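Local coordinates for LRA-12 (Uncultured bacterium, PDB 5AEB), which hydrolyses beta-lactam antibiotics, carbapenems among them, as a class B3 metallo-beta-lactamase with two active-site zinc ions, at residues V7-V12 with G55-A60; K193-V198 with K206-T211; R22-A27 with S235-G240. All coordinates share one frame; numbering follows the deposited sequence.

Contact 1 (V7-V12 with G55-A60); sequences VKEPTV and GLAASA
Leu56, which meets Glu9 and Val12 across the contact, has its carbonyl oxygen gripped twice by Ser59. Ser59 OG donates to Leu56 O at 2.6 Å, in the carbonyl plane. Ser59 N donates to the same Leu56 O at 3.0 Å. The two bonds close the turn just before helix 60-69. Glu9 meets the next amides, one directly and one through a water. Its CG lies anti to the backbone N (chi1 -175°) and the chain runs on extended, which carries the carboxylate across to the turn. Ala57 N donates to the syn lone pair of Glu9 OE1 at 3.0 Å, nearly straight at 164°. Glu9 OE2 accepts from a water at 2.7 Å, and that water accepts from Ala58 N. Both carboxylate oxygens are thus held, which fixes the rotation of the group. The amides near the helix start would probably favour its negative charge. The Leu56 side chain crosses Glu9 at about a right angle, with Leu56 CB 3.4 Å from Glu9 OE2. Beyond it, Val12 CG2 and Leu56 CD2 meet tip to tip at 3.9 Å. Tyr87 touches Glu9, Val12 and Leu56. The N-terminal segment here covers a loop between strand and helix of the metallo-beta-lactamase fold, next to the zinc site: the side chain of Leu56 lies about 4 Å from that of the zinc ligand Asp88.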
ATOM      1  N   VAL A   7      -4.784 -21.480   6.486  1.00 41.89           N
ATOM      2  CA  VAL A   7      -4.570 -20.345   5.525  1.00 40.88           C
ATOM      3  C   VAL A   7      -4.167 -20.848   4.139  1.00 40.53           C
ATOM      4  O   VAL A   7      -3.162 -21.529   3.984  1.00 40.79           O
ATOM      5  CB  VAL A   7      -3.483 -19.360   6.010  1.00 39.97           C
ATOM      6  CG1 VAL A   7      -3.176 -18.312   4.937  1.00 38.18           C
ATOM      7  CG2 VAL A   7      -3.893 -18.715   7.324  1.00 40.12           C
ATOM      8  N   LYS A   8      -4.953 -20.494   3.133  1.00 40.29           N
ATOM      9  CA  LYS A   8      -4.628 -20.857   1.767  1.00 40.79           C
ATOM     10  C   LYS A   8      -4.584 -19.644   0.861  1.00 38.89           C
ATOM     11  O   LYS A   8      -5.606 -19.066   0.518  1.00 38.43           O
ATOM     12  CB  LYS A   8      -5.594 -21.911   1.230  1.00 43.20           C
ATOM     13  CG  LYS A   8      -5.313 -23.312   1.775  1.00 46.55           C
ATOM     14  CD  LYS A   8      -5.603 -24.412   0.757  1.00 49.39           C
ATOM     15  CE  LYS A   8      -7.064 -24.849   0.776  1.00 51.91           C
ATOM     16  NZ  LYS A   8      -7.979 -23.723   0.418  1.00 51.46           N
ATOM     17  N   GLU A   9      -3.374 -19.254   0.493  1.00 37.65           N
ATOM     18  CA  GLU A   9      -3.175 -18.156  -0.432  1.00 36.33           C
ATOM     19  C   GLU A   9      -3.722 -18.547  -1.801  1.00 36.80           C
ATOM     20  O   GLU A   9      -3.365 -19.612  -2.324  1.00 37.05           O
ATOM     21  CB  GLU A   9      -1.696 -17.843  -0.537  1.00 35.11           C
ATOM     22  CG  GLU A   9      -1.402 -16.626  -1.382  1.00 33.92           C
ATOM     23  CD  GLU A   9      -0.043 -16.067  -1.080  1.00 32.85           C
ATOM     24  OE1 GLU A   9       0.085 -15.299  -0.092  1.00 31.95           O
ATOM     25  OE2 GLU A   9       0.889 -16.425  -1.822  1.00 32.70           O
ATOM     26  N   PRO A  10      -4.580 -17.686  -2.389  1.00 36.09           N
ATOM     27  CA  PRO A  10      -5.137 -17.975  -3.715  1.00 36.72           C
ATOM     28  C   PRO A  10      -4.039 -18.141  -4.771  1.00 36.74           C
ATOM     29  O   PRO A  10      -2.931 -17.625  -4.591  1.00 36.45           O
ATOM     30  CB  PRO A  10      -5.975 -16.723  -4.020  1.00 36.07           C
ATOM     31  CG  PRO A  10      -6.280 -16.162  -2.675  1.00 35.21           C
ATOM     32  CD  PRO A  10      -5.016 -16.371  -1.905  1.00 34.69           C
ATOM     33  N   THR A  11      -4.357 -18.869  -5.844  1.00 37.57           N
ATOM     34  CA  THR A  11      -3.461 -19.070  -6.981  1.00 37.95           C
ATOM     35  C   THR A  11      -2.978 -17.735  -7.521  1.00 36.63           C
ATOM     36  O   THR A  11      -3.783 -16.831  -7.771  1.00 36.25           O
ATOM     37  CB  THR A  11      -4.187 -19.832  -8.116  1.00 39.83           C
ATOM     38  OG1 THR A  11      -4.670 -21.089  -7.608  1.00 42.04           O
ATOM     39  CG2 THR A  11      -3.274 -20.056  -9.330  1.00 39.11           C
ATOM     40  N   VAL A  12      -1.666 -17.607  -7.682  1.00 35.93           N
ATOM     41  CA  VAL A  12      -1.094 -16.402  -8.276  1.00 35.08           C
ATOM     42  C   VAL A  12      -0.618 -16.752  -9.675  1.00 36.07           C
ATOM     43  O   VAL A  12       0.280 -17.571  -9.828  1.00 36.89           O
ATOM     44  CB  VAL A  12       0.087 -15.820  -7.455  1.00 33.74           C
ATOM     45  CG1 VAL A  12       0.687 -14.601  -8.174  1.00 32.89           C
ATOM     46  CG2 VAL A  12      -0.357 -15.477  -6.042  1.00 32.20           C
ATOM     47  N   GLY A  55       4.539  -8.372   0.341  1.00 21.66           N
ATOM     48  CA  GLY A  55       4.046  -9.024  -0.873  1.00 22.21           C
ATOM     49  C   GLY A  55       3.232 -10.230  -0.442  1.00 22.76           C
ATOM     50  O   GLY A  55       2.514 -10.154   0.568  1.00 22.23           O
ATOM     51  N   LEU A  56       3.355 -11.334  -1.192  1.00 23.32           N
ATOM     52  CA  LEU A  56       2.686 -12.595  -0.838  1.00 23.99           C
ATOM     53  C   LEU A  56       3.327 -13.253   0.389  1.00 24.27           C
ATOM     54  O   LEU A  56       4.331 -12.770   0.891  1.00 23.49           O
ATOM     55  CB  LEU A  56       2.724 -13.568  -2.028  1.00 24.48           C
ATOM     56  CG  LEU A  56       2.212 -12.976  -3.343  1.00 24.60           C
ATOM     57  CD1 LEU A  56       2.756 -13.725  -4.562  1.00 25.01           C
ATOM     58  CD2 LEU A  56       0.687 -12.930  -3.331  1.00 24.70           C
ATOM     59  N   ALA A  57       2.771 -14.385   0.833  1.00 25.15           N
ATOM     60  CA  ALA A  57       3.331 -15.111   1.983  1.00 26.10           C
ATOM     61  C   ALA A  57       4.868 -15.300   1.944  1.00 26.76           C
ATOM     62  O   ALA A  57       5.536 -15.008   2.948  1.00 27.59           O
ATOM     63  CB  ALA A  57       2.597 -16.431   2.226  1.00 26.42           C
ATOM     64  N   ALA A  58       5.424 -15.697   0.793  1.00 27.09           N
ATOM     65  CA  ALA A  58       6.886 -15.984   0.650  1.00 27.59           C
ATOM     66  C   ALA A  58       7.791 -14.743   0.550  1.00 27.53           C
ATOM     67  O   ALA A  58       9.027 -14.858   0.579  1.00 28.63           O
ATOM     68  CB  ALA A  58       7.138 -16.917  -0.542  1.00 28.15           C
ATOM     69  N   SER A  59       7.184 -13.555   0.448  1.00 26.36           N
ATOM     70  CA  SER A  59       7.925 -12.296   0.277  1.00 25.69           C
ATOM     71  C   SER A  59       8.743 -11.835   1.512  1.00 25.36           C
ATOM     72  O   SER A  59       9.594 -10.937   1.401  1.00 25.20           O
ATOM     73  CB  SER A  59       6.960 -11.177  -0.148  1.00 24.82           C
ATOM     74  OG  SER A  59       6.087 -10.831   0.934  1.00 24.09           O
ATOM     75  N   ALA A  60       8.489 -12.416   2.682  1.00 25.08           N
ATOM     76  CA  ALA A  60       9.213 -11.988   3.869  1.00 25.29           C
ATOM     77  C   ALA A  60      10.746 -12.037   3.727  1.00 25.84           C
ATOM     78  O   ALA A  60      11.439 -11.101   4.163  1.00 25.48           O
ATOM     79  CB  ALA A  60       8.748 -12.743   5.093  1.00 25.67           C
TER
HETATM   80  O   HOH W   1       3.512 -16.696  -1.289  1.00 13.53           O

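Contact 2 (K193-V198 with K206-T211)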
ATOM      1  N   LYS A 193     -19.266  -7.904 -10.919  1.00 45.19           N
ATOM      2  CA  LYS A 193     -20.680  -7.530 -10.993  1.00 44.44           C
ATOM      3  C   LYS A 193     -20.940  -6.047 -10.691  1.00 42.49           C
ATOM      4  O   LYS A 193     -20.013  -5.297 -10.381  1.00 40.63           O
ATOM      5  CB  LYS A 193     -21.532  -8.451 -10.097  1.00 46.66           C
ATOM      6  CG  LYS A 193     -21.211  -8.410  -8.604  1.00 47.26           C
ATOM      7  CD  LYS A 193     -22.047  -9.422  -7.823  1.00 48.84           C
ATOM      8  CE  LYS A 193     -21.404 -10.800  -7.805  1.00 50.22           C
ATOM      9  NZ  LYS A 193     -22.391 -11.900  -7.602  1.00 52.06           N
ATOM     10  N   LYS A 194     -22.204  -5.640 -10.815  1.00 41.40           N
ATOM     11  CA  LYS A 194     -22.657  -4.284 -10.516  1.00 40.54           C
ATOM     12  C   LYS A 194     -22.590  -4.019  -9.015  1.00 39.49           C
ATOM     13  O   LYS A 194     -22.809  -4.937  -8.213  1.00 39.61           O
ATOM     14  CB  LYS A 194     -24.113  -4.111 -10.969  1.00 41.86           C
ATOM     15  CG  LYS A 194     -24.317  -3.335 -12.256  1.00 43.55           C
ATOM     16  CD  LYS A 194     -23.822  -4.092 -13.480  1.00 45.00           C
ATOM     17  CE  LYS A 194     -23.531  -3.141 -14.635  1.00 44.85           C
ATOM     18  NZ  LYS A 194     -22.884  -3.904 -15.732  1.00 45.42           N
ATOM     19  N   PHE A 195     -22.332  -2.767  -8.644  1.00 37.37           N
ATOM     20  CA  PHE A 195     -22.287  -2.353  -7.240  1.00 36.64           C
ATOM     21  C   PHE A 195     -23.526  -2.762  -6.458  1.00 38.37           C
ATOM     22  O   PHE A 195     -23.416  -3.254  -5.318  1.00 38.76           O
ATOM     23  CB  PHE A 195     -22.110  -0.835  -7.124  1.00 34.82           C
ATOM     24  CG  PHE A 195     -20.736  -0.353  -7.489  1.00 32.91           C
ATOM     25  CD1 PHE A 195     -19.605  -0.993  -7.005  1.00 31.54           C
ATOM     26  CD2 PHE A 195     -20.580   0.768  -8.286  1.00 32.53           C
ATOM     27  CE1 PHE A 195     -18.338  -0.540  -7.336  1.00 30.68           C
ATOM     28  CE2 PHE A 195     -19.318   1.225  -8.617  1.00 31.50           C
ATOM     29  CZ  PHE A 195     -18.195   0.575  -8.138  1.00 30.20           C
ATOM     30  N   SER A 196     -24.689  -2.572  -7.083  1.00 39.58           N
ATOM     31  CA  SER A 196     -25.989  -2.887  -6.476  1.00 42.11           C
ATOM     32  C   SER A 196     -26.145  -4.348  -6.064  1.00 42.63           C
ATOM     33  O   SER A 196     -26.984  -4.654  -5.236  1.00 45.14           O
ATOM     34  CB  SER A 196     -27.125  -2.500  -7.424  1.00 43.07           C
ATOM     35  OG  SER A 196     -27.174  -3.382  -8.537  1.00 44.13           O
ATOM     36  N   GLU A 197     -25.342  -5.235  -6.640  1.00 42.53           N
ATOM     37  CA  GLU A 197     -25.404  -6.656  -6.333  1.00 43.96           C
ATOM     38  C   GLU A 197     -24.353  -7.105  -5.323  1.00 43.41           C
ATOM     39  O   GLU A 197     -24.274  -8.275  -5.009  1.00 44.07           O
ATOM     40  CB  GLU A 197     -25.264  -7.476  -7.615  1.00 46.12           C
ATOM     41  CG  GLU A 197     -26.349  -7.199  -8.643  1.00 48.81           C
ATOM     42  CD  GLU A 197     -26.081  -7.875  -9.968  1.00 51.31           C
ATOM     43  OE1 GLU A 197     -24.984  -8.451 -10.135  1.00 52.55           O
ATOM     44  OE2 GLU A 197     -26.970  -7.835 -10.850  1.00 53.67           O
ATOM     45  N   VAL A 198     -23.534  -6.179  -4.830  1.00 43.06           N
ATOM     46  CA  VAL A 198     -22.509  -6.504  -3.829  1.00 42.96           C
ATOM     47  C   VAL A 198     -23.123  -6.195  -2.485  1.00 43.89           C
ATOM     48  O   VAL A 198     -22.927  -5.107  -1.940  1.00 43.96           O
ATOM     49  CB  VAL A 198     -21.237  -5.644  -3.991  1.00 41.32           C
ATOM     50  CG1 VAL A 198     -20.132  -6.162  -3.077  1.00 40.26           C
ATOM     51  CG2 VAL A 198     -20.780  -5.604  -5.448  1.00 40.20           C
ATOM     52  N   LYS A 206     -21.036   4.435  -2.848  1.00 28.07           N
ATOM     53  CA  LYS A 206     -20.790   5.715  -2.201  1.00 28.37           C
ATOM     54  C   LYS A 206     -19.304   5.859  -1.788  1.00 26.74           C
ATOM     55  O   LYS A 206     -18.730   6.934  -1.923  1.00 26.41           O
ATOM     56  CB  LYS A 206     -21.753   5.867  -1.018  1.00 30.60           C
ATOM     57  CG  LYS A 206     -21.373   6.876   0.064  1.00 32.48           C
ATOM     58  CD  LYS A 206     -22.621   7.387   0.818  1.00 34.92           C
ATOM     59  CE  LYS A 206     -23.443   6.259   1.444  1.00 36.22           C
ATOM     60  NZ  LYS A 206     -24.885   6.638   1.566  1.00 38.59           N
ATOM     61  N   ASP A 207     -18.697   4.768  -1.323  1.00 25.41           N
ATOM     62  CA  ASP A 207     -17.290   4.743  -0.937  1.00 24.00           C
ATOM     63  C   ASP A 207     -16.370   5.043  -2.143  1.00 23.18           C
ATOM     64  O   ASP A 207     -15.470   5.886  -2.044  1.00 22.59           O
ATOM     65  CB  ASP A 207     -16.928   3.386  -0.322  1.00 23.72           C
ATOM     66  CG  ASP A 207     -17.251   3.291   1.166  1.00 24.03           C
ATOM     67  OD1 ASP A 207     -17.805   4.233   1.756  1.00 24.51           O
ATOM     68  OD2 ASP A 207     -16.899   2.262   1.769  1.00 24.28           O
ATOM     69  N   TYR A 208     -16.608   4.371  -3.267  1.00 22.71           N
ATOM     70  CA  TYR A 208     -15.900   4.697  -4.514  1.00 22.45           C
ATOM     71  C   TYR A 208     -16.110   6.157  -4.923  1.00 22.94           C
ATOM     72  O   TYR A 208     -15.140   6.834  -5.245  1.00 22.53           O
ATOM     73  CB  TYR A 208     -16.281   3.758  -5.658  1.00 22.26           C
ATOM     74  CG  TYR A 208     -15.521   2.453  -5.653  1.00 21.66           C
ATOM     75  CD1 TYR A 208     -14.202   2.412  -6.108  1.00 21.07           C
ATOM     76  CD2 TYR A 208     -16.096   1.262  -5.199  1.00 21.78           C
ATOM     77  CE1 TYR A 208     -13.479   1.251  -6.117  1.00 20.78           C
ATOM     78  CE2 TYR A 208     -15.358   0.081  -5.197  1.00 21.55           C
ATOM     79  CZ  TYR A 208     -14.040   0.095  -5.660  1.00 21.00           C
ATOM     80  OH  TYR A 208     -13.249  -1.027  -5.697  1.00 21.01           O
ATOM     81  N   ALA A 209     -17.356   6.652  -4.863  1.00 23.69           N
ATOM     82  CA  ALA A 209     -17.637   8.032  -5.257  1.00 24.51           C
ATOM     83  C   ALA A 209     -16.820   9.001  -4.400  1.00 24.32           C
ATOM     84  O   ALA A 209     -16.222   9.937  -4.932  1.00 24.49           O
ATOM     85  CB  ALA A 209     -19.137   8.367  -5.185  1.00 25.60           C
ATOM     86  N   TYR A 210     -16.792   8.740  -3.090  1.00 24.26           N
ATOM     87  CA  TYR A 210     -16.066   9.547  -2.120  1.00 24.18           C
ATOM     88  C   TYR A 210     -14.560   9.486  -2.422  1.00 23.15           C
ATOM     89  O   TYR A 210     -13.898  10.518  -2.498  1.00 23.22           O
ATOM     90  CB  TYR A 210     -16.320   9.077  -0.680  1.00 24.55           C
ATOM     91  CG  TYR A 210     -15.354   9.706   0.311  1.00 24.65           C
ATOM     92  CD1 TYR A 210     -15.560  11.008   0.782  1.00 25.82           C
ATOM     93  CD2 TYR A 210     -14.207   9.031   0.725  1.00 24.00           C
ATOM     94  CE1 TYR A 210     -14.666  11.608   1.656  1.00 25.89           C
ATOM     95  CE2 TYR A 210     -13.303   9.615   1.606  1.00 24.18           C
ATOM     96  CZ  TYR A 210     -13.540  10.916   2.060  1.00 25.17           C
ATOM     97  OH  TYR A 210     -12.656  11.515   2.935  1.00 25.38           O
ATOM     98  N   THR A 211     -14.042   8.283  -2.622  1.00 22.09           N
ATOM     99  CA  THR A 211     -12.609   8.126  -2.862  1.00 21.33           C
ATOM    100  C   THR A 211     -12.150   8.840  -4.137  1.00 21.63           C
ATOM    101  O   THR A 211     -11.200   9.620  -4.097  1.00 21.29           O
ATOM    102  CB  THR A 211     -12.191   6.646  -2.831  1.00 20.41           C
ATOM    103  OG1 THR A 211     -12.400   6.138  -1.508  1.00 20.15           O
ATOM    104  CG2 THR A 211     -10.713   6.467  -3.182  1.00 19.71           C
TER
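Phe195 and Tyr208 carry this contact alone, ring to ring. The path of Phe195 starts at CB, which leaves the short 3-10 turn 195-197 in the direction of helix 204-216. CG stands anti to the carbonyl carbon and beside the backbone N (chi1 -72°), and this points the ring at Tyr208. The touching is done by the far end of the ring. Phe195 CE1 is 3.6 Å from Tyr208 CD2, and it is also close to Tyr208 CE2. At the tip, Phe195 CZ lies 3.7 Å from Tyr208 CD2. The CD2-CE2 bond of Tyr208 thus meets the CE1-CZ end of Phe195. The two side chains cross at about a right angle, yet their ring planes differ by only 30°. The rings are slid apart, with centroids 5.3 Å distant, so they barely overlap. The contact is apolar and buried. The polar end of Tyr208 is served elsewhere: its OH is hydrogen-bonded to Thr188 O. The side chain of Tyr208 also comes within about 4 Å of that of the zinc ligand His161. Phe195 packs on Ile204 and Ala205 at the start of helix 204-216, and its ring meets that of His268. Tyr208 rests on Tyr265 of helix 251-267, so the pair joins the loop after strand 178-184 to both helices.

Contact 3 (R22-A27 with S235-G240); sequences RPFRIA and SKHKPG. With SO4 (sulfate ion), chain E; SO4 (sulfate ion), chain F.
Phe24 and His237 form the tight half of this contact, a face-to-face stack. Their centroids are 3.6 Å apart and the planes meet at 11°. Phe24 CG reaches there from between the backbone N and the carbonyl carbon (chi1 69°). The two side chains slide past each other in opposite directions. Each ring lies over a face of the other, offset toward the rim; Phe24 CD2 is 3.4 Å from His237 NE2. The histidine is held at its edge as well. His237 NE2 donates to O1 of a sulfate ion at 2.8 Å, in the ring plane, and ND1 is hydrogen-bonded to Tyr21 OH. In this crystal both nitrogens are engaged, which would limit rotation of the ring. The outer side, at Arg22, is looser and exposed. Here Arg22 CD only brushes Pro239 CB, at 4.1 Å. The arginine chain is extended and takes its guanidinium to the same sulfate, with Arg22 NH1 3.2 Å from sulfate O2. Gly240 N, in the plane of the guanidinium at its edge, donates to that O2 at 2.7 Å and 167°. The sulfate is probably from the crystallisation liquor. Gly240 has a positive phi, suited to glycine. The Arg25 side chain leaves the backbone away from segment 235-240; its NH1 donates to O4 of a second sulfate, probably of the same origin, at 2.7 Å, and its guanidinium makes a cation-pi contact with Tyr243. Strand 24-27 is an outermost strand of the seven-stranded sheet and carries a classic beta bulge at Ile26 and Ala27 against strand 30-32. Phe24 pairs with Tyr32 of that neighbouring strand through backbone bonds, while His237 stacks on Phe24 from the loop that follows helix 233-236.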
ATOM      1  N   ARG A  22      15.519  -5.123  -7.309  1.00 31.25           N
ATOM      2  CA  ARG A  22      16.544  -4.458  -6.552  1.00 31.63           C
ATOM      3  C   ARG A  22      15.965  -3.230  -5.831  1.00 29.45           C
ATOM      4  O   ARG A  22      15.400  -2.345  -6.485  1.00 29.03           O
ATOM      5  CB  ARG A  22      17.674  -4.049  -7.490  1.00 34.23           C
ATOM      6  CG  ARG A  22      18.886  -3.537  -6.768  1.00 36.69           C
ATOM      7  CD  ARG A  22      19.968  -3.127  -7.748  1.00 40.01           C
ATOM      8  NE  ARG A  22      21.105  -2.639  -6.992  1.00 42.50           N
ATOM      9  CZ  ARG A  22      21.807  -1.556  -7.295  1.00 45.01           C
ATOM     10  NH1 ARG A  22      21.486  -0.825  -8.361  1.00 46.72           N
ATOM     11  NH2 ARG A  22      22.834  -1.207  -6.527  1.00 45.48           N
ATOM     12  N   PRO A  23      16.099  -3.182  -4.483  1.00 28.05           N
ATOM     13  CA  PRO A  23      15.530  -2.079  -3.688  1.00 26.68           C
ATOM     14  C   PRO A  23      16.246  -0.758  -3.994  1.00 26.51           C
ATOM     15  O   PRO A  23      17.424  -0.767  -4.358  1.00 26.86           O
ATOM     16  CB  PRO A  23      15.787  -2.519  -2.240  1.00 26.66           C
ATOM     17  CG  PRO A  23      16.998  -3.401  -2.321  1.00 27.85           C
ATOM     18  CD  PRO A  23      16.877  -4.121  -3.649  1.00 28.40           C
ATOM     19  N   PHE A  24      15.521   0.354  -3.910  1.00 25.63           N
ATOM     20  CA  PHE A  24      16.064   1.681  -4.220  1.00 25.16           C
ATOM     21  C   PHE A  24      15.413   2.797  -3.433  1.00 24.54           C
ATOM     22  O   PHE A  24      14.279   2.665  -2.935  1.00 23.47           O
ATOM     23  CB  PHE A  24      15.989   1.988  -5.732  1.00 25.75           C
ATOM     24  CG  PHE A  24      14.592   2.190  -6.272  1.00 25.26           C
ATOM     25  CD1 PHE A  24      13.768   1.095  -6.572  1.00 25.15           C
ATOM     26  CD2 PHE A  24      14.116   3.475  -6.554  1.00 25.27           C
ATOM     27  CE1 PHE A  24      12.482   1.280  -7.094  1.00 24.91           C
ATOM     28  CE2 PHE A  24      12.831   3.667  -7.053  1.00 25.03           C
ATOM     29  CZ  PHE A  24      12.010   2.569  -7.334  1.00 24.89           C
ATOM     30  N   ARG A  25      16.139   3.900  -3.352  1.00 24.51           N
ATOM     31  CA  ARG A  25      15.654   5.138  -2.789  1.00 24.41           C
ATOM     32  C   ARG A  25      14.835   5.895  -3.861  1.00 24.37           C
ATOM     33  O   ARG A  25      15.314   6.177  -4.953  1.00 24.36           O
ATOM     34  CB  ARG A  25      16.866   5.964  -2.334  1.00 25.40           C
ATOM     35  CG  ARG A  25      16.567   7.180  -1.477  1.00 25.42           C
ATOM     36  CD  ARG A  25      17.872   7.921  -1.154  1.00 26.43           C
ATOM     37  NE  ARG A  25      17.582   9.118  -0.362  1.00 26.76           N
ATOM     38  CZ  ARG A  25      18.343  10.219  -0.309  1.00 27.65           C
ATOM     39  NH1 ARG A  25      19.464  10.296  -1.013  1.00 28.34           N
ATOM     40  NH2 ARG A  25      17.963  11.257   0.449  1.00 27.47           N
ATOM     41  N   ILE A  26      13.583   6.194  -3.524  1.00 23.82           N
ATOM     42  CA  ILE A  26      12.722   6.980  -4.355  1.00 24.01           C
ATOM     43  C   ILE A  26      12.995   8.473  -4.090  1.00 24.27           C
ATOM     44  O   ILE A  26      13.289   9.223  -5.020  1.00 24.89           O
ATOM     45  CB  ILE A  26      11.228   6.631  -4.078  1.00 23.64           C
ATOM     46  CG1 ILE A  26      10.958   5.141  -4.406  1.00 23.32           C
ATOM     47  CG2 ILE A  26      10.297   7.545  -4.859  1.00 23.92           C
ATOM     48  CD1 ILE A  26       9.860   4.528  -3.553  1.00 22.79           C
ATOM     49  N   ALA A  27      12.895   8.888  -2.825  1.00 23.75           N
ATOM     50  CA  ALA A  27      12.954  10.316  -2.473  1.00 24.23           C
ATOM     51  C   ALA A  27      13.139  10.491  -0.964  1.00 23.88           C
ATOM     52  O   ALA A  27      12.432   9.879  -0.192  1.00 23.30           O
ATOM     53  CB  ALA A  27      11.685  11.023  -2.937  1.00 24.17           C
ATOM     54  N   SER A 235       8.988   2.296 -15.871  1.00 30.07           N
ATOM     55  CA  SER A 235       9.300   3.368 -16.836  1.00 30.88           C
ATOM     56  C   SER A 235      10.046   4.527 -16.195  1.00 30.97           C
ATOM     57  O   SER A 235      10.714   5.284 -16.864  1.00 32.56           O
ATOM     58  CB  SER A 235       8.022   3.922 -17.456  1.00 30.87           C
ATOM     59  OG  SER A 235       7.338   2.887 -18.134  1.00 32.23           O
ATOM     60  N   LYS A 236       9.914   4.690 -14.897  1.00 30.51           N
ATOM     61  CA  LYS A 236      10.466   5.854 -14.232  1.00 30.00           C
ATOM     62  C   LYS A 236      11.828   5.540 -13.627  1.00 31.35           C
ATOM     63  O   LYS A 236      12.610   6.435 -13.373  1.00 30.99           O
ATOM     64  CB  LYS A 236       9.484   6.333 -13.165  1.00 28.32           C
ATOM     65  CG  LYS A 236       8.184   6.851 -13.764  1.00 27.22           C
ATOM     66  CD  LYS A 236       7.067   6.947 -12.729  1.00 25.78           C
ATOM     67  CE  LYS A 236       5.845   7.673 -13.306  1.00 24.72           C
ATOM     68  NZ  LYS A 236       4.708   7.690 -12.318  1.00 23.48           N
ATOM     69  N   HIS A 237      12.106   4.258 -13.408  1.00 32.89           N
ATOM     70  CA  HIS A 237      13.332   3.842 -12.746  1.00 35.31           C
ATOM     71  C   HIS A 237      13.788   2.486 -13.190  1.00 37.84           C
ATOM     72  O   HIS A 237      13.000   1.543 -13.214  1.00 38.38           O
ATOM     73  CB  HIS A 237      13.139   3.859 -11.234  1.00 34.12           C
ATOM     74  CG  HIS A 237      14.310   3.315 -10.461  1.00 34.58           C
ATOM     75  ND1 HIS A 237      14.490   2.000 -10.250  1.00 35.08           N
ATOM     76  CD2 HIS A 237      15.361   3.958  -9.830  1.00 35.38           C
ATOM     77  CE1 HIS A 237      15.604   1.812  -9.524  1.00 35.35           C
ATOM     78  NE2 HIS A 237      16.136   3.009  -9.268  1.00 35.47           N
ATOM     79  N   LYS A 238      15.076   2.382 -13.520  1.00 40.40           N
ATOM     80  CA  LYS A 238      15.746   1.103 -13.788  1.00 43.21           C
ATOM     81  C   LYS A 238      16.766   0.833 -12.668  1.00 44.22           C
ATOM     82  O   LYS A 238      17.313   1.777 -12.092  1.00 44.89           O
ATOM     83  CB  LYS A 238      16.525   1.157 -15.113  1.00 44.83           C
ATOM     84  CG  LYS A 238      15.754   1.603 -16.345  1.00 45.49           C
ATOM     85  CD  LYS A 238      15.088   0.431 -17.042  1.00 46.44           C
ATOM     86  CE  LYS A 238      14.165   0.924 -18.143  1.00 47.00           C
ATOM     87  NZ  LYS A 238      12.827   0.281 -17.995  1.00 46.48           N
ATOM     88  N   PRO A 239      17.053  -0.446 -12.368  1.00 44.68           N
ATOM     89  CA  PRO A 239      18.128  -0.688 -11.402  1.00 45.47           C
ATOM     90  C   PRO A 239      19.427  -0.001 -11.851  1.00 47.32           C
ATOM     91  O   PRO A 239      19.824  -0.107 -13.014  1.00 47.73           O
ATOM     92  CB  PRO A 239      18.283  -2.208 -11.425  1.00 45.78           C
ATOM     93  CG  PRO A 239      16.978  -2.729 -11.919  1.00 44.17           C
ATOM     94  CD  PRO A 239      16.432  -1.695 -12.846  1.00 44.34           C
ATOM     95  N   GLY A 240      20.057   0.734 -10.948  1.00 48.10           N
ATOM     96  CA  GLY A 240      21.288   1.433 -11.281  1.00 50.19           C
ATOM     97  C   GLY A 240      21.159   2.891 -11.679  1.00 50.81           C
ATOM     98  O   GLY A 240      22.177   3.539 -11.921  1.00 51.60           O
TER
HETATM   99  S   SO4 E1309      19.596   2.620  -7.869  1.00 71.03           S
HETATM  100  O1  SO4 E1309      18.688   3.720  -8.298  1.00 66.39           O
HETATM  101  O2  SO4 E1309      19.133   1.321  -8.441  1.00 59.84           O
HETATM  102  O3  SO4 E1309      19.610   2.576  -6.382  1.00 67.85           O
HETATM  103  O4  SO4 E1309      20.979   2.930  -8.320  1.00 72.12           O
HETATM  104  S   SO4 F1310      21.057  13.495  -0.154  1.00 76.51           S
HETATM  105  O1  SO4 F1310      21.144  14.961  -0.358  1.00 80.49           O
HETATM  106  O2  SO4 F1310      20.589  13.258   1.243  1.00 68.49           O
HETATM  107  O3  SO4 F1310      22.384  12.871  -0.390  1.00 72.97           O
HETATM  108  O4  SO4 F1310      20.128  12.926  -1.163  1.00 72.89           O

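Contacts 1 and 2 both border the di-zinc site, and contact 3 lies away from it, as do its sulfates. Contact 1 lies next to Asp88, a ligand of the second zinc site, with the side chain of Leu56 about 9 Å from a zinc ion. Contact 2 approaches the first site, with the side chain of Tyr208 about 8 Å from a zinc ion. The centres of contacts 1 and 2 are 27 Å apart, and their nearest atoms about 17 Å. Contacts 1 and 3 come closer, about 11 Å between nearest atoms. Contacts 2 and 3 lie on opposite sides of the chain's centre, 35 Å apart between centres. In the sequence, contact 1 is complete before contact 2 begins, while the segments of contacts 1 and 3 interleave.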